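Long-range contact in tRNA (uracil(54)-C(5))-methyltransferase (Pyrococcus abyssi, PDB 2JJQ), which methylates C5 of uridine 54 in tRNA, using S-adenosyl-L-methionine as the methyl donor: residues P46-I51 with W67-S72. Numbering follows the deposited sequence.
Sequences PGDEII and WKLVRS
I51 and K68 form an antiparallel hydrogen-bonded pair, K68 N reaching I51 O at 2.8 Å and I51 N returning to K68 O at 3.0 Å. I50 sits across from L69. The register then slips by one residue, and V70 and R71 both face E49. E49 O takes two N-H groups, from V70 N at 2.8 Å and, more nearly straight, from R71 N at 3.2 Å. E49 N donates back to R71 O. This is a classic beta bulge in the hairpin of strands 49-57 and 62-69, part of the N-terminal TRAM-like domain. On the face of I50 and L69, I50 CG2 lies 3.6 Å from W67 CE3. L69 CD1 touches the D48 carboxylate, 3.5 Å from D48 CG. OD1 of D48 accepts from S73 N, and OD2 from A45 N and, as a salt bridge, R76. On the face of E49 and I51, I51 CD1 meets V70 CG2 at 3.5 Å. The E49 chain is extended, with CG anti to the backbone N (chi1 172°). Its OE2 meets V70 CG1, while OE1 lies beside R71 CG and CD. The guanidinium is turned 68° from the carboxylate, and E49 OE1, 4.1 Å from R71 NE, probably feels its charge without a salt bridge.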
loop_
_atom_site.group_PDB
_atom_site.type_symbol
_atom_site.label_atom_id
_atom_site.label_comp_id
_atom_site.label_asym_id
_atom_site.label_seq_id
_atom_site.Cartn_x
_atom_site.Cartn_y
_atom_site.Cartn_z
ATOM N N PRO A 46 -16.159 -18.767 -5.064
ATOM C CA PRO A 46 -16.294 -20.193 -5.259
ATOM C C PRO A 46 -17.588 -20.662 -4.633
ATOM O O PRO A 46 -17.902 -20.275 -3.493
ATOM C CB PRO A 46 -15.099 -20.755 -4.513
ATOM C CG PRO A 46 -14.037 -19.614 -4.577
ATOM C CD PRO A 46 -14.931 -18.436 -4.291
ATOM N N GLY A 47 -18.352 -21.465 -5.366
ATOM C CA GLY A 47 -19.657 -21.917 -4.827
ATOM C C GLY A 47 -20.826 -21.166 -5.474
ATOM O O GLY A 47 -21.975 -21.624 -5.447
ATOM N N ASP A 48 -20.547 -20.006 -6.057
ATOM C CA ASP A 48 -21.557 -19.265 -6.837
ATOM C C ASP A 48 -22.061 -20.110 -7.999
ATOM O O ASP A 48 -21.285 -20.739 -8.687
ATOM C CB ASP A 48 -20.922 -18.029 -7.465
ATOM C CG ASP A 48 -20.867 -16.809 -6.550
ATOM O OD1 ASP A 48 -21.488 -16.766 -5.446
ATOM O OD2 ASP A 48 -20.203 -15.806 -6.988
ATOM N N GLU A 49 -23.366 -20.124 -8.213
ATOM C CA GLU A 49 -23.911 -20.816 -9.347
ATOM C C GLU A 49 -24.252 -19.685 -10.312
ATOM O O GLU A 49 -24.976 -18.743 -9.963
ATOM C CB GLU A 49 -25.125 -21.656 -8.916
ATOM C CG GLU A 49 -25.892 -22.282 -10.089
ATOM C CD GLU A 49 -27.259 -22.831 -9.660
ATOM O OE1 GLU A 49 -27.399 -23.237 -8.473
ATOM O OE2 GLU A 49 -28.189 -22.853 -10.510
ATOM N N ILE A 50 -23.634 -19.693 -11.484
ATOM C CA ILE A 50 -23.820 -18.577 -12.424
ATOM C C ILE A 50 -24.195 -19.038 -13.855
ATOM O O ILE A 50 -24.016 -20.195 -14.223
ATOM C CB ILE A 50 -22.563 -17.646 -12.474
ATOM C CG1 ILE A 50 -21.414 -18.289 -13.245
ATOM C CG2 ILE A 50 -22.061 -17.284 -11.027
ATOM C CD1 ILE A 50 -20.495 -17.236 -13.814
ATOM N N ILE A 51 -24.737 -18.118 -14.638
ATOM C CA ILE A 51 -24.868 -18.323 -16.087
ATOM C C ILE A 51 -24.056 -17.227 -16.759
ATOM O O ILE A 51 -24.246 -16.054 -16.444
ATOM C CB ILE A 51 -26.343 -18.207 -16.557
ATOM C CG1 ILE A 51 -27.194 -19.277 -15.876
ATOM C CG2 ILE A 51 -26.420 -18.304 -18.096
ATOM C CD1 ILE A 51 -28.665 -18.919 -15.687
ATOM N N TRP A 67 -22.860 -11.673 -16.591
ATOM C CA TRP A 67 -23.238 -12.957 -16.027
ATOM C C TRP A 67 -24.376 -12.803 -15.035
ATOM O O TRP A 67 -24.639 -11.708 -14.534
ATOM C CB TRP A 67 -22.041 -13.695 -15.396
ATOM C CG TRP A 67 -21.265 -12.911 -14.348
ATOM C CD1 TRP A 67 -20.314 -11.961 -14.581
ATOM C CD2 TRP A 67 -21.356 -13.044 -12.908
ATOM N NE1 TRP A 67 -19.818 -11.485 -13.383
ATOM C CE2 TRP A 67 -20.436 -12.134 -12.346
ATOM C CE3 TRP A 67 -22.128 -13.845 -12.046
ATOM C CZ2 TRP A 67 -20.268 -11.987 -10.957
ATOM C CZ3 TRP A 67 -21.959 -13.699 -10.668
ATOM C CH2 TRP A 67 -21.031 -12.778 -10.140
ATOM N N LYS A 68 -25.071 -13.913 -14.787
ATOM C CA LYS A 68 -26.196 -13.909 -13.866
ATOM C C LYS A 68 -25.846 -14.759 -12.646
ATOM O O LYS A 68 -25.454 -15.914 -12.767
ATOM C CB LYS A 68 -27.449 -14.444 -14.569
ATOM C CG LYS A 68 -28.770 -14.368 -13.762
ATOM C CD LYS A 68 -29.934 -14.916 -14.633
ATOM C CE LYS A 68 -31.191 -15.311 -13.837
ATOM N NZ LYS A 68 -31.789 -14.228 -13.026
ATOM N N LEU A 69 -26.001 -14.184 -11.472
ATOM C CA LEU A 69 -25.835 -14.958 -10.238
ATOM C C LEU A 69 -27.133 -15.693 -9.908
ATOM O O LEU A 69 -28.097 -15.068 -9.463
ATOM C CB LEU A 69 -25.427 -14.038 -9.078
ATOM C CG LEU A 69 -25.059 -14.628 -7.708
ATOM C CD1 LEU A 69 -23.913 -15.641 -7.742
ATOM C CD2 LEU A 69 -24.690 -13.479 -6.800
ATOM N N VAL A 70 -27.168 -17.004 -10.122
ATOM C CA VAL A 70 -28.373 -17.807 -9.811
ATOM C C VAL A 70 -28.467 -18.229 -8.331
ATOM O O VAL A 70 -29.559 -18.224 -7.719
ATOM C CB VAL A 70 -28.437 -19.074 -10.689
ATOM C CG1 VAL A 70 -29.670 -19.876 -10.356
ATOM C CG2 VAL A 70 -28.401 -18.693 -12.179
ATOM N N ARG A 71 -27.326 -18.625 -7.765
ATOM C CA ARG A 71 -27.230 -18.981 -6.349
ATOM C C ARG A 71 -25.941 -18.375 -5.773
ATOM O O ARG A 71 -24.880 -18.445 -6.397
ATOM C CB ARG A 71 -27.237 -20.499 -6.135
ATOM C CG ARG A 71 -28.633 -21.112 -6.101
ATOM C CD ARG A 71 -28.681 -22.513 -5.448
ATOM N NE ARG A 71 -30.074 -22.981 -5.348
ATOM C CZ ARG A 71 -30.453 -24.253 -5.199
ATOM N NH1 ARG A 71 -29.553 -25.234 -5.127
ATOM N NH2 ARG A 71 -31.751 -24.549 -5.133
ATOM N N SER A 72 -26.069 -17.721 -4.630
ATOM C CA SER A 72 -24.928 -17.055 -3.968
ATOM C C SER A 72 -24.131 -18.010 -3.103
ATOM O O SER A 72 -24.683 -18.767 -2.315
ATOM C CB SER A 72 -25.395 -15.889 -3.073
ATOM O OG SER A 72 -25.762 -14.763 -3.834
#